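Local coordinates for endoglucanase A (Clostridium cellulolyticum, PDB 1EDG), which hydrolyses internal beta-1,4-glucosidic bonds of cellulose as an endoglucanase of glycoside hydrolase family 5, at residues A[237-242]-A[247-252]; A[56-61]-A[355-360]; A[259-264]-A[316-321]; A[29-34]-A[373-378]. All blocks are in the same frame, centred on the assembly; numbering follows the deposited sequence.

Overall arrangement
All four contacts belong to one eight-stranded parallel beta/alpha barrel of the TIM type. Interaction 4 joins the lead-in to the first strand, 32-34, to the chain leaving the last helix, 365-374. The other three are nested inside the loop it closes. Interaction 2 encloses interactions 1 and 3, which follow in series. Interactions 4 and 2 thus bring early and late parts of the chain together, consistent with closure of the barrel between its first and eighth strands. They touch where Phe-355 and Arg-357 pack on Trp-33. Interactions 1 and 4 reach the same barrel sheet, with centres about 23 Å apart. Interactions 1 and 2 lie on opposite sides of the chain's centre, about 35 Å apart between centres.

Interaction 1 of 4, residues A[237-242]-A[247-252]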
loop_
_atom_site.group_PDB
_atom_site.type_symbol
_atom_site.label_atom_id
_atom_site.label_comp_id
_atom_site.label_asym_id
_atom_site.label_seq_id
_atom_site.Cartn_x
_atom_site.Cartn_y
_atom_site.Cartn_z
ATOM N N ARG A 237 -4.624 -2.834 18.203
ATOM C CA ARG A 237 -3.487 -2.824 19.109
ATOM C C ARG A 237 -2.162 -2.868 18.360
ATOM O O ARG A 237 -1.898 -3.796 17.594
ATOM C CB ARG A 237 -3.570 -4.007 20.076
ATOM C CG ARG A 237 -4.664 -3.884 21.123
ATOM C CD ARG A 237 -4.698 -5.121 22.000
ATOM N NE ARG A 237 -3.374 -5.459 22.523
ATOM C CZ ARG A 237 -3.119 -6.512 23.295
ATOM N NH1 ARG A 237 -4.100 -7.339 23.647
ATOM N NH2 ARG A 237 -1.877 -6.745 23.710
ATOM N N MET A 238 -1.336 -1.851 18.570
ATOM C CA MET A 238 -0.030 -1.779 17.931
ATOM C C MET A 238 0.824 -2.907 18.504
ATOM O O MET A 238 0.823 -3.133 19.709
ATOM C CB MET A 238 0.630 -0.445 18.262
ATOM C CG MET A 238 1.586 0.053 17.202
ATOM S SD MET A 238 0.679 0.950 15.948
ATOM C CE MET A 238 0.405 2.451 16.838
ATOM N N PRO A 239 1.581 -3.616 17.652
ATOM C CA PRO A 239 2.430 -4.718 18.118
ATOM C C PRO A 239 3.550 -4.286 19.069
ATOM O O PRO A 239 4.086 -3.182 18.956
ATOM C CB PRO A 239 3.037 -5.263 16.818
ATOM C CG PRO A 239 2.074 -4.840 15.765
ATOM C CD PRO A 239 1.689 -3.462 16.191
ATOM N N ASN A 240 3.908 -5.179 19.987
ATOM C CA ASN A 240 4.991 -4.946 20.931
ATOM C C ASN A 240 6.280 -5.232 20.160
ATOM O O ASN A 240 6.420 -6.297 19.557
ATOM C CB ASN A 240 4.873 -5.915 22.118
ATOM C CG ASN A 240 5.988 -5.735 23.134
ATOM O OD1 ASN A 240 6.934 -6.524 23.189
ATOM N ND2 ASN A 240 5.879 -4.694 23.949
ATOM N N ASP A 241 7.208 -4.282 20.158
ATOM C CA ASP A 241 8.471 -4.448 19.445
ATOM C C ASP A 241 9.575 -4.793 20.449
ATOM O O ASP A 241 9.390 -4.629 21.659
ATOM C CB ASP A 241 8.811 -3.147 18.696
ATOM C CG ASP A 241 9.739 -3.364 17.504
ATOM O OD1 ASP A 241 10.223 -4.493 17.290
ATOM O OD2 ASP A 241 9.995 -2.386 16.769
ATOM N N ILE A 242 10.705 -5.298 19.961
ATOM C CA ILE A 242 11.814 -5.640 20.848
ATOM C C ILE A 242 12.337 -4.415 21.579
ATOM O O ILE A 242 12.285 -3.292 21.063
ATOM C CB ILE A 242 13.010 -6.270 20.100
ATOM C CG1 ILE A 242 13.476 -5.354 18.966
ATOM C CG2 ILE A 242 12.660 -7.661 19.623
ATOM C CD1 ILE A 242 14.720 -5.834 18.268
ATOM N N ASN A 247 9.690 3.381 18.151
ATOM C CA ASN A 247 8.870 3.914 17.065
ATOM C C ASN A 247 9.254 3.382 15.678
ATOM O O ASN A 247 9.411 4.159 14.733
ATOM C CB ASN A 247 8.964 5.453 17.094
ATOM C CG ASN A 247 7.810 6.132 16.393
ATOM O OD1 ASN A 247 6.693 5.629 16.374
ATOM N ND2 ASN A 247 8.069 7.320 15.854
ATOM N N LYS A 248 9.410 2.063 15.558
ATOM C CA LYS A 248 9.770 1.448 14.277
ATOM C C LYS A 248 8.590 0.771 13.567
ATOM O O LYS A 248 8.782 0.067 12.573
ATOM C CB LYS A 248 10.911 0.440 14.458
ATOM C CG LYS A 248 12.271 1.075 14.684
ATOM C CD LYS A 248 12.681 1.893 13.475
ATOM C CE LYS A 248 14.070 2.469 13.633
ATOM N NZ LYS A 248 14.100 3.504 14.694
ATOM N N ILE A 249 7.379 0.970 14.083
ATOM C CA ILE A 249 6.182 0.370 13.489
ATOM C C ILE A 249 5.336 1.462 12.838
ATOM O O ILE A 249 4.988 2.462 13.474
ATOM C CB ILE A 249 5.313 -0.399 14.541
ATOM C CG1 ILE A 249 6.155 -1.443 15.296
ATOM C CG2 ILE A 249 4.127 -1.067 13.854
ATOM C CD1 ILE A 249 6.780 -2.493 14.418
ATOM N N ILE A 250 5.020 1.264 11.564
ATOM C CA ILE A 250 4.235 2.208 10.776
ATOM C C ILE A 250 2.821 1.663 10.546
ATOM O O ILE A 250 2.653 0.488 10.202
ATOM C CB ILE A 250 4.902 2.438 9.391
ATOM C CG1 ILE A 250 6.330 2.947 9.568
ATOM C CG2 ILE A 250 4.087 3.420 8.554
ATOM C CD1 ILE A 250 7.120 2.991 8.273
ATOM N N VAL A 251 1.813 2.509 10.732
ATOM C CA VAL A 251 0.428 2.108 10.510
ATOM C C VAL A 251 0.134 2.206 9.008
ATOM O O VAL A 251 0.478 3.203 8.363
ATOM C CB VAL A 251 -0.556 3.030 11.270
ATOM C CG1 VAL A 251 -1.989 2.569 11.063
ATOM C CG2 VAL A 251 -0.201 3.062 12.749
ATOM N N SER A 252 -0.522 1.185 8.468
ATOM C CA SER A 252 -0.866 1.144 7.056
ATOM C C SER A 252 -2.364 1.332 6.834
ATOM O O SER A 252 -3.178 0.672 7.485
ATOM C CB SER A 252 -0.438 -0.207 6.476
ATOM O OG SER A 252 -0.897 -0.362 5.142
HETATM O O HOH W 1 9.202 0.045 17.587
#
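Met-238 and Pro-239 lie against Ile-249 and Val-251 at the start of the barrel strand 249-254. Residues 238-241 and 248-251 run in nearly opposite directions, 162° apart. Followed outward, Met-238 already has its CB pointing toward the strand. CG stands anti to the backbone N (chi1 -151°) and lies 4.3 Å from Ile-249 CG2. The chain then bends at chi2 and chi3. SD comes to 3.9 Å from Val-251 CG2, and the terminal CE stays beside that same methyl at 4.2 Å. Met-238 and Val-251 cross at about a right angle. Pro-239 adds its ring, with CD 4.1 Å from Ile-249 CG2. Tyr-296 of helix 279-297 touches both Met-238 and Val-251, and helix 187-209 packs on Pro-239. The loop thus covers the outside of the barrel near the N-terminal end of the strand. In TIM-barrel enzymes the active site lies at the other strand ends.

The polar part is at Asp-241. A water donates to its OD2 at 2.7 Å and accepts from Lys-248 N at 2.9 Å. Ile-249 CD1 packs 4.0 Å from Asp-241 OD2. OD2 also forms a salt bridge with Arg-208 and a hydrogen bond with Asn-245, which probably keep the carboxylate ionised. The contact therefore has an apolar end and a polar end, where a carboxylate reaches a backbone N-H through water while its charge is paired with Arg-208.

Interaction 2 of 4, residues A[56-61]-A[355-360]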
loop_
_atom_site.group_PDB
_atom_site.type_symbol
_atom_site.label_atom_id
_atom_site.label_comp_id
_atom_site.label_asym_id
_atom_site.label_seq_id
_atom_site.Cartn_x
_atom_site.Cartn_y
_atom_site.Cartn_z
ATOM N N SER A 56 0.561 -12.193 -16.036
ATOM C CA SER A 56 -0.828 -12.638 -16.088
ATOM C C SER A 56 -1.869 -11.514 -16.137
ATOM O O SER A 56 -2.768 -11.525 -16.992
ATOM C CB SER A 56 -1.123 -13.569 -14.910
ATOM O OG SER A 56 -2.433 -14.099 -15.013
ATOM N N TRP A 57 -1.778 -10.571 -15.206
ATOM C CA TRP A 57 -2.719 -9.456 -15.163
ATOM C C TRP A 57 -2.130 -8.171 -15.750
ATOM O O TRP A 57 -2.861 -7.338 -16.278
ATOM C CB TRP A 57 -3.159 -9.163 -13.724
ATOM C CG TRP A 57 -3.921 -10.246 -13.032
ATOM C CD1 TRP A 57 -4.329 -11.440 -13.556
ATOM C CD2 TRP A 57 -4.372 -10.231 -11.671
ATOM N NE1 TRP A 57 -5.009 -12.167 -12.605
ATOM C CE2 TRP A 57 -5.050 -11.449 -11.439
ATOM C CE3 TRP A 57 -4.269 -9.302 -10.622
ATOM C CZ2 TRP A 57 -5.624 -11.766 -10.202
ATOM C CZ3 TRP A 57 -4.839 -9.618 -9.392
ATOM C CH2 TRP A 57 -5.509 -10.840 -9.194
ATOM N N SER A 58 -0.820 -8.004 -15.621
ATOM C CA SER A 58 -0.144 -6.806 -16.106
ATOM C C SER A 58 0.046 -6.783 -17.618
ATOM O O SER A 58 -0.024 -5.727 -18.247
ATOM C CB SER A 58 1.214 -6.672 -15.429
ATOM O OG SER A 58 2.074 -7.719 -15.832
ATOM N N GLY A 59 0.361 -7.947 -18.179
ATOM C CA GLY A 59 0.570 -8.064 -19.608
ATOM C C GLY A 59 1.970 -7.725 -20.082
ATOM O O GLY A 59 2.218 -7.705 -21.289
ATOM N N ILE A 60 2.900 -7.499 -19.159
ATOM C CA ILE A 60 4.264 -7.152 -19.543
ATOM C C ILE A 60 5.237 -7.376 -18.385
ATOM O O ILE A 60 4.886 -7.163 -17.220
ATOM C CB ILE A 60 4.333 -5.675 -20.047
ATOM C CG1 ILE A 60 5.733 -5.338 -20.562
ATOM C CG2 ILE A 60 3.895 -4.707 -18.946
ATOM C CD1 ILE A 60 5.837 -3.954 -21.190
ATOM N N LYS A 61 6.437 -7.853 -18.705
ATOM C CA LYS A 61 7.461 -8.111 -17.700
ATOM C C LYS A 61 8.158 -6.816 -17.288
ATOM O O LYS A 61 8.529 -5.996 -18.134
ATOM C CB LYS A 61 8.485 -9.116 -18.225
ATOM C CG LYS A 61 9.532 -9.530 -17.205
ATOM C CD LYS A 61 10.450 -10.612 -17.758
ATOM C CE LYS A 61 11.600 -10.897 -16.804
ATOM N NZ LYS A 61 12.557 -11.910 -17.331
ATOM N N PHE A 355 0.921 4.930 -15.504
ATOM C CA PHE A 355 2.205 4.785 -16.182
ATOM C C PHE A 355 2.091 3.708 -17.262
ATOM O O PHE A 355 1.821 2.540 -16.955
ATOM C CB PHE A 355 3.288 4.404 -15.170
ATOM C CG PHE A 355 4.652 4.193 -15.775
ATOM C CD1 PHE A 355 5.386 5.264 -16.269
ATOM C CD2 PHE A 355 5.226 2.928 -15.797
ATOM C CE1 PHE A 355 6.669 5.079 -16.771
ATOM C CE2 PHE A 355 6.509 2.729 -16.301
ATOM C CZ PHE A 355 7.234 3.809 -16.787
ATOM N N ASP A 356 2.249 4.107 -18.521
ATOM C CA ASP A 356 2.179 3.155 -19.624
ATOM C C ASP A 356 3.512 2.422 -19.655
ATOM O O ASP A 356 4.510 2.944 -20.157
ATOM C CB ASP A 356 1.937 3.880 -20.951
ATOM C CG ASP A 356 1.564 2.928 -22.077
ATOM O OD1 ASP A 356 0.390 2.513 -22.145
ATOM O OD2 ASP A 356 2.442 2.592 -22.894
ATOM N N ARG A 357 3.537 1.226 -19.074
ATOM C CA ARG A 357 4.756 0.421 -19.005
ATOM C C ARG A 357 5.316 0.027 -20.367
ATOM O O ARG A 357 6.512 -0.228 -20.510
ATOM C CB ARG A 357 4.528 -0.810 -18.116
ATOM C CG ARG A 357 4.738 -0.507 -16.628
ATOM C CD ARG A 357 3.548 -0.869 -15.744
ATOM N NE ARG A 357 3.645 -2.223 -15.221
ATOM C CZ ARG A 357 2.996 -2.688 -14.154
ATOM N NH1 ARG A 357 2.171 -1.931 -13.438
ATOM N NH2 ARG A 357 3.164 -3.948 -13.813
ATOM N N ARG A 358 4.450 0.029 -21.371
ATOM C CA ARG A 358 4.832 -0.309 -22.737
ATOM C C ARG A 358 5.788 0.743 -23.315
ATOM O O ARG A 358 6.863 0.406 -23.812
ATOM C CB ARG A 358 3.576 -0.390 -23.597
ATOM C CG ARG A 358 3.750 -1.064 -24.937
ATOM C CD ARG A 358 2.543 -0.792 -25.824
ATOM N NE ARG A 358 1.281 -0.886 -25.089
ATOM C CZ ARG A 358 0.509 0.157 -24.788
ATOM N NH1 ARG A 358 0.865 1.382 -25.157
ATOM N NH2 ARG A 358 -0.619 -0.025 -24.112
ATOM N N SER A 359 5.411 2.017 -23.208
ATOM C CA SER A 359 6.222 3.114 -23.737
ATOM C C SER A 359 7.073 3.845 -22.704
ATOM O O SER A 359 7.795 4.786 -23.045
ATOM C CB SER A 359 5.320 4.114 -24.455
ATOM O OG SER A 359 4.234 4.506 -23.634
ATOM N N CYS A 360 6.995 3.407 -21.451
ATOM C CA CYS A 360 7.737 4.014 -20.349
ATOM C C CYS A 360 7.446 5.495 -20.125
ATOM O O CYS A 360 8.354 6.290 -19.887
ATOM C CB CYS A 360 9.244 3.782 -20.484
ATOM S SG CYS A 360 9.796 2.163 -19.895
HETATM O O HOH W 2 5.441 -5.038 -15.294
#
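The guanidinium group of Arg-357 is approached obliquely by Ser-58 and Ile-60. Ser-58 CB is 3.7 Å from Arg-357 NH2. At the guanidinium edge, in its plane, sits a water. It accepts from Arg-357 NH2 at 2.9 Å and donates to Ile-60 O at 2.9 Å, so it bridges the two loops. The arginine chain bends at chi2 (125°) and chi3 (91°) to bring the group here.

Ile-60 packs on the start of that chain. Its CG2 is 4.0 Å from Arg-357 CB, while CD1 reaches 3.8 Å from Arg-357 O. Arg-357 begins the turn just past strand 355-356, and Ile-60 lies in the loop leading to helix 64-73. These loops follow the eighth and first barrel strands and meet at the C-terminal end of the barrel, where TIM-barrel enzymes carry their active site. In the turn Asp-356 OD2 accepts from Ser-359 N, an Asx motif, and from Ser-359 OG. Met-66 of helix 64-73 touches both Ile-60 and Arg-357.

Ser-58 OG is held by Glu-54 O. Arg-357 NH2 also bonds to Thr-38 OG1, and NH1 weakly to Gly-36 O. With the water, these oxygens probably ease burial of the charge, with Ile-60 packed at its base, on CB.

Interaction 3 of 4, residues A[259-264]-A[316-321]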
loop_
_atom_site.group_PDB
_atom_site.type_symbol
_atom_site.label_atom_id
_atom_site.label_comp_id
_atom_site.label_asym_id
_atom_site.label_seq_id
_atom_site.Cartn_x
_atom_site.Cartn_y
_atom_site.Cartn_z
ATOM N N TRP A 259 -15.492 6.538 -2.256
ATOM C CA TRP A 259 -15.535 5.412 -3.190
ATOM C C TRP A 259 -16.367 5.581 -4.464
ATOM O O TRP A 259 -15.944 5.139 -5.533
ATOM C CB TRP A 259 -15.961 4.129 -2.463
ATOM C CG TRP A 259 -15.954 2.908 -3.352
ATOM C CD1 TRP A 259 -17.043 2.225 -3.818
ATOM C CD2 TRP A 259 -14.804 2.250 -3.898
ATOM N NE1 TRP A 259 -16.640 1.186 -4.621
ATOM C CE2 TRP A 259 -15.272 1.177 -4.687
ATOM C CE3 TRP A 259 -13.424 2.464 -3.801
ATOM C CZ2 TRP A 259 -14.407 0.319 -5.376
ATOM C CZ3 TRP A 259 -12.561 1.611 -4.489
ATOM C CH2 TRP A 259 -13.059 0.551 -5.265
ATOM N N ASN A 260 -17.542 6.195 -4.359
ATOM C CA ASN A 260 -18.407 6.372 -5.528
ATOM C C ASN A 260 -17.741 7.169 -6.641
ATOM O O ASN A 260 -18.120 7.053 -7.802
ATOM C CB ASN A 260 -19.749 7.002 -5.145
ATOM C CG ASN A 260 -19.628 8.466 -4.770
ATOM O OD1 ASN A 260 -18.598 8.908 -4.251
ATOM N ND2 ASN A 260 -20.685 9.229 -5.026
ATOM N N PHE A 261 -16.770 7.998 -6.273
ATOM C CA PHE A 261 -16.029 8.792 -7.241
ATOM C C PHE A 261 -14.703 8.111 -7.590
ATOM O O PHE A 261 -14.369 7.925 -8.761
ATOM C CB PHE A 261 -15.742 10.191 -6.680
ATOM C CG PHE A 261 -14.743 10.967 -7.488
ATOM C CD1 PHE A 261 -15.110 11.538 -8.702
ATOM C CD2 PHE A 261 -13.417 11.061 -7.072
ATOM C CE1 PHE A 261 -14.169 12.185 -9.500
ATOM C CE2 PHE A 261 -12.468 11.706 -7.862
ATOM C CZ PHE A 261 -12.845 12.268 -9.081
ATOM N N ALA A 262 -13.946 7.756 -6.559
ATOM C CA ALA A 262 -12.640 7.142 -6.734
ATOM C C ALA A 262 -12.578 5.734 -7.330
ATOM O O ALA A 262 -11.649 5.432 -8.087
ATOM C CB ALA A 262 -11.874 7.185 -5.420
ATOM N N GLY A 263 -13.537 4.869 -7.005
ATOM C CA GLY A 263 -13.465 3.516 -7.532
ATOM C C GLY A 263 -14.679 2.860 -8.169
ATOM O O GLY A 263 -14.520 1.940 -8.974
ATOM N N LEU A 264 -15.881 3.291 -7.802
ATOM C CA LEU A 264 -17.101 2.702 -8.353
ATOM C C LEU A 264 -17.327 3.117 -9.811
ATOM O O LEU A 264 -17.449 4.304 -10.117
ATOM C CB LEU A 264 -18.300 3.104 -7.495
ATOM C CG LEU A 264 -19.633 2.411 -7.784
ATOM C CD1 LEU A 264 -19.472 0.910 -7.606
ATOM C CD2 LEU A 264 -20.702 2.950 -6.843
ATOM N N LEU A 316 -10.340 14.145 -16.709
ATOM C CA LEU A 316 -8.986 14.601 -16.412
ATOM C C LEU A 316 -8.915 15.726 -15.384
ATOM O O LEU A 316 -8.294 15.567 -14.337
ATOM C CB LEU A 316 -8.281 15.065 -17.691
ATOM C CG LEU A 316 -6.847 14.612 -17.991
ATOM C CD1 LEU A 316 -6.191 15.625 -18.907
ATOM C CD2 LEU A 316 -6.022 14.450 -16.735
ATOM N N LYS A 317 -9.547 16.857 -15.682
ATOM C CA LYS A 317 -9.501 18.007 -14.784
ATOM C C LYS A 317 -9.915 17.673 -13.356
ATOM O O LYS A 317 -9.202 18.014 -12.405
ATOM C CB LYS A 317 -10.358 19.154 -15.326
ATOM C CG LYS A 317 -10.288 20.437 -14.489
ATOM C CD LYS A 317 -11.032 21.577 -15.178
ATOM C CE LYS A 317 -11.026 22.856 -14.345
ATOM N NZ LYS A 317 -11.981 22.800 -13.199
ATOM N N THR A 318 -11.049 16.993 -13.212
ATOM C CA THR A 318 -11.551 16.620 -11.892
ATOM C C THR A 318 -10.561 15.711 -11.162
ATOM O O THR A 318 -10.341 15.870 -9.960
ATOM C CB THR A 318 -12.932 15.944 -11.995
ATOM O OG1 THR A 318 -13.828 16.812 -12.708
ATOM C CG2 THR A 318 -13.503 15.670 -10.611
ATOM N N ARG A 319 -9.937 14.787 -11.891
ATOM C CA ARG A 319 -8.961 13.891 -11.278
ATOM C C ARG A 319 -7.670 14.620 -10.891
ATOM O O ARG A 319 -7.055 14.295 -9.872
ATOM C CB ARG A 319 -8.670 12.673 -12.165
ATOM C CG ARG A 319 -9.853 11.697 -12.272
ATOM C CD ARG A 319 -9.420 10.284 -12.698
ATOM N NE ARG A 319 -8.789 10.245 -14.019
ATOM C CZ ARG A 319 -7.868 9.360 -14.388
ATOM N NH1 ARG A 319 -7.457 8.428 -13.540
ATOM N NH2 ARG A 319 -7.341 9.413 -15.602
ATOM N N VAL A 320 -7.269 15.616 -11.678
ATOM C CA VAL A 320 -6.066 16.385 -11.352
ATOM C C VAL A 320 -6.326 17.153 -10.047
ATOM O O VAL A 320 -5.498 17.146 -9.128
ATOM C CB VAL A 320 -5.700 17.396 -12.473
ATOM C CG1 VAL A 320 -4.552 18.301 -12.014
ATOM C CG2 VAL A 320 -5.293 16.648 -13.741
ATOM N N GLU A 321 -7.497 17.777 -9.961
ATOM C CA GLU A 321 -7.882 18.542 -8.775
ATOM C C GLU A 321 -8.005 17.651 -7.533
ATOM O O GLU A 321 -7.463 17.977 -6.469
ATOM C CB GLU A 321 -9.181 19.307 -9.042
ATOM C CG GLU A 321 -9.005 20.435 -10.060
ATOM C CD GLU A 321 -10.317 21.014 -10.552
ATOM O OE1 GLU A 321 -11.325 20.279 -10.599
ATOM O OE2 GLU A 321 -10.338 22.209 -10.913
#
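Phe-261 lies in the short helix 259-262, and its partner Thr-318 lies in the first turn of helix 316-332. The short helix ends at Gly-263, the first residue to leave helical angles. There Trp-259 O accepts from both Gly-263 N (2.8 Å) and Leu-264 N (2.9 Å). The chain also folds back on the Trp-259 ring, with Gly-263 CA 3.6 Å above one face, toward the rim. The longer helix keeps regular backbone bonds, such as Val-320 N to Leu-316 O.

The side-chain contact is small. Phe-261 CG is anti to its N (chi1 168°), which sends the ring toward the longer helix. Thr-318 CG2 meets the ring obliquely, 3.7 Å from CE1 and 3.8 Å from CZ. Arg-319 CG stands farther off, 4.4 Å from Phe-261 CZ.

Other rings complete the setting of Phe-261: Tyr-322 meets it edge-to-face, and the Trp-274 ring meets it with the planes about 35° apart. Arg-319 NH1 hydrogen-bonds to Ala-310 O, and the residue makes a cation-pi contact with Phe-364. The short helix follows barrel strand 249-254, and the longer one follows the next strand, 303-308, with helix 365-374 packed on its Arg-319 and Val-320.

Interaction 4 of 4, residues A[29-34]-A[373-378]; sequences LRLGWN and KYAFGL
Arg-30 meets Phe-376 through its side chain and its own carbonyl, and this is the tight part of the contact. NE donates to Phe-376 O at 2.9 Å, with an N-H...O angle of 150°. The oxygen lies in the guanidinium plane, at its edge, and the donor sits nearly along the C=O axis (169°). The arginine chain is extended from CG to NE and runs alongside this oxygen, with CG only 3.2 Å from Phe-376 O. Arg-30 NH1 has a weak bond to Gly-74 O. In return, Arg-30 O lies at the edge of the Phe-376 ring, 3.6 Å from CD2. The same oxygen is 3.5 Å from Ala-375 CB. Leu-31 adds apolar packing, its CB 4.0 Å from Ala-375 CB.

Arg-30 has a positive phi and is the first residue past helix 21-29. It leads into strand 32-34, the first strand of the TIM barrel. Segment 373-378 is the run out of helix 365-374, the last helix of the chain. The contact therefore brings the entry to the barrel against its exit. Leu-31 also touches Met-371 and Val-372 of that helix.

The outer side is looser. Beyond Phe-376 the chain becomes exposed at Gly-377 and Leu-378. Leu-378 CB comes no nearer than 4.7 Å to Arg-30 NE.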
loop_
_atom_site.group_PDB
_atom_site.type_symbol
_atom_site.label_atom_id
_atom_site.label_comp_id
_atom_site.label_asym_id
_atom_site.label_seq_id
_atom_site.Cartn_x
_atom_site.Cartn_y
_atom_site.Cartn_z
ATOM N N LEU A 29 10.534 9.327 2.229
ATOM C CA LEU A 29 9.929 8.445 1.225
ATOM C C LEU A 29 9.304 9.285 0.108
ATOM O O LEU A 29 9.143 8.818 -1.029
ATOM C CB LEU A 29 8.869 7.536 1.862
ATOM C CG LEU A 29 9.259 6.667 3.070
ATOM C CD1 LEU A 29 8.171 5.642 3.319
ATOM C CD2 LEU A 29 10.557 5.958 2.846
ATOM N N ARG A 30 8.929 10.512 0.473
ATOM C CA ARG A 30 8.358 11.534 -0.409
ATOM C C ARG A 30 7.001 11.304 -1.087
ATOM O O ARG A 30 6.049 12.059 -0.851
ATOM C CB ARG A 30 9.397 11.996 -1.438
ATOM C CG ARG A 30 9.021 13.320 -2.080
ATOM C CD ARG A 30 10.080 13.823 -3.033
ATOM N NE ARG A 30 9.743 15.155 -3.533
ATOM C CZ ARG A 30 9.769 15.509 -4.816
ATOM N NH1 ARG A 30 10.116 14.630 -5.749
ATOM N NH2 ARG A 30 9.456 16.750 -5.163
ATOM N N LEU A 31 6.937 10.303 -1.962
ATOM C CA LEU A 31 5.720 9.959 -2.702
ATOM C C LEU A 31 5.990 8.567 -3.264
ATOM O O LEU A 31 7.101 8.292 -3.716
ATOM C CB LEU A 31 5.492 10.953 -3.854
ATOM C CG LEU A 31 4.257 10.752 -4.736
ATOM C CD1 LEU A 31 2.990 10.989 -3.935
ATOM C CD2 LEU A 31 4.313 11.703 -5.923
ATOM N N GLY A 32 4.990 7.694 -3.239
ATOM C CA GLY A 32 5.204 6.345 -3.741
ATOM C C GLY A 32 4.351 5.907 -4.922
ATOM O O GLY A 32 3.327 6.513 -5.240
ATOM N N TRP A 33 4.756 4.801 -5.534
ATOM C CA TRP A 33 4.052 4.240 -6.677
ATOM C C TRP A 33 3.953 2.721 -6.465
ATOM O O TRP A 33 4.909 2.097 -6.005
ATOM C CB TRP A 33 4.849 4.548 -7.947
ATOM C CG TRP A 33 4.248 4.048 -9.213
ATOM C CD1 TRP A 33 3.254 4.634 -9.939
ATOM C CD2 TRP A 33 4.655 2.889 -9.945
ATOM N NE1 TRP A 33 3.023 3.914 -11.090
ATOM C CE2 TRP A 33 3.866 2.836 -11.115
ATOM C CE3 TRP A 33 5.615 1.892 -9.728
ATOM C CZ2 TRP A 33 4.010 1.819 -12.071
ATOM C CZ3 TRP A 33 5.760 0.880 -10.680
ATOM C CH2 TRP A 33 4.959 0.856 -11.835
ATOM N N ASN A 34 2.788 2.146 -6.760
ATOM C CA ASN A 34 2.562 0.702 -6.626
ATOM C C ASN A 34 2.795 -0.036 -7.944
ATOM O O ASN A 34 2.272 0.378 -8.978
ATOM C CB ASN A 34 1.107 0.417 -6.254
ATOM C CG ASN A 34 0.850 0.456 -4.771
ATOM O OD1 ASN A 34 1.171 -0.492 -4.063
ATOM N ND2 ASN A 34 0.201 1.520 -4.303
ATOM N N LYS A 373 4.007 17.948 -7.058
ATOM C CA LYS A 373 4.031 19.337 -6.620
ATOM C C LYS A 373 3.627 19.497 -5.151
ATOM O O LYS A 373 4.227 20.280 -4.420
ATOM C CB LYS A 373 3.117 20.169 -7.526
ATOM C CG LYS A 373 2.948 21.612 -7.114
ATOM C CD LYS A 373 2.137 22.367 -8.154
ATOM C CE LYS A 373 1.749 23.747 -7.646
ATOM N NZ LYS A 373 2.920 24.479 -7.089
ATOM N N TYR A 374 2.652 18.708 -4.708
ATOM C CA TYR A 374 2.171 18.808 -3.341
ATOM C C TYR A 374 2.687 17.777 -2.341
ATOM O O TYR A 374 2.298 17.797 -1.170
ATOM C CB TYR A 374 0.647 18.877 -3.347
ATOM C CG TYR A 374 0.156 20.157 -3.985
ATOM C CD1 TYR A 374 0.401 21.393 -3.376
ATOM C CD2 TYR A 374 -0.498 20.146 -5.216
ATOM C CE1 TYR A 374 0.011 22.583 -3.982
ATOM C CE2 TYR A 374 -0.894 21.336 -5.835
ATOM C CZ TYR A 374 -0.632 22.551 -5.212
ATOM O OH TYR A 374 -0.996 23.732 -5.827
ATOM N N ALA A 375 3.582 16.902 -2.784
ATOM C CA ALA A 375 4.161 15.896 -1.898
ATOM C C ALA A 375 5.233 16.552 -1.023
ATOM O O ALA A 375 5.449 17.763 -1.104
ATOM C CB ALA A 375 4.765 14.764 -2.717
ATOM N N PHE A 376 5.912 15.759 -0.200
ATOM C CA PHE A 376 6.961 16.284 0.677
ATOM C C PHE A 376 8.096 16.885 -0.137
ATOM O O PHE A 376 8.436 16.381 -1.209
ATOM C CB PHE A 376 7.531 15.181 1.581
ATOM C CG PHE A 376 6.554 14.662 2.602
ATOM C CD1 PHE A 376 6.206 15.434 3.711
ATOM C CD2 PHE A 376 5.983 13.401 2.456
ATOM C CE1 PHE A 376 5.303 14.957 4.654
ATOM C CE2 PHE A 376 5.083 12.918 3.392
ATOM C CZ PHE A 376 4.740 13.696 4.492
ATOM N N GLY A 377 8.679 17.960 0.380
ATOM C CA GLY A 377 9.775 18.602 -0.312
ATOM C C GLY A 377 11.059 17.835 -0.070
ATOM O O GLY A 377 11.127 16.974 0.813
ATOM N N LEU A 378 12.086 18.151 -0.846
ATOM C CA LEU A 378 13.372 17.487 -0.714
ATOM C C LEU A 378 14.404 18.519 -0.274
ATOM O O LEU A 378 14.524 19.579 -0.888
ATOM C CB LEU A 378 13.794 16.915 -2.069
ATOM C CG LEU A 378 14.563 15.596 -2.164
ATOM C CD1 LEU A 378 15.295 15.593 -3.499
ATOM C CD2 LEU A 378 15.558 15.419 -1.025
#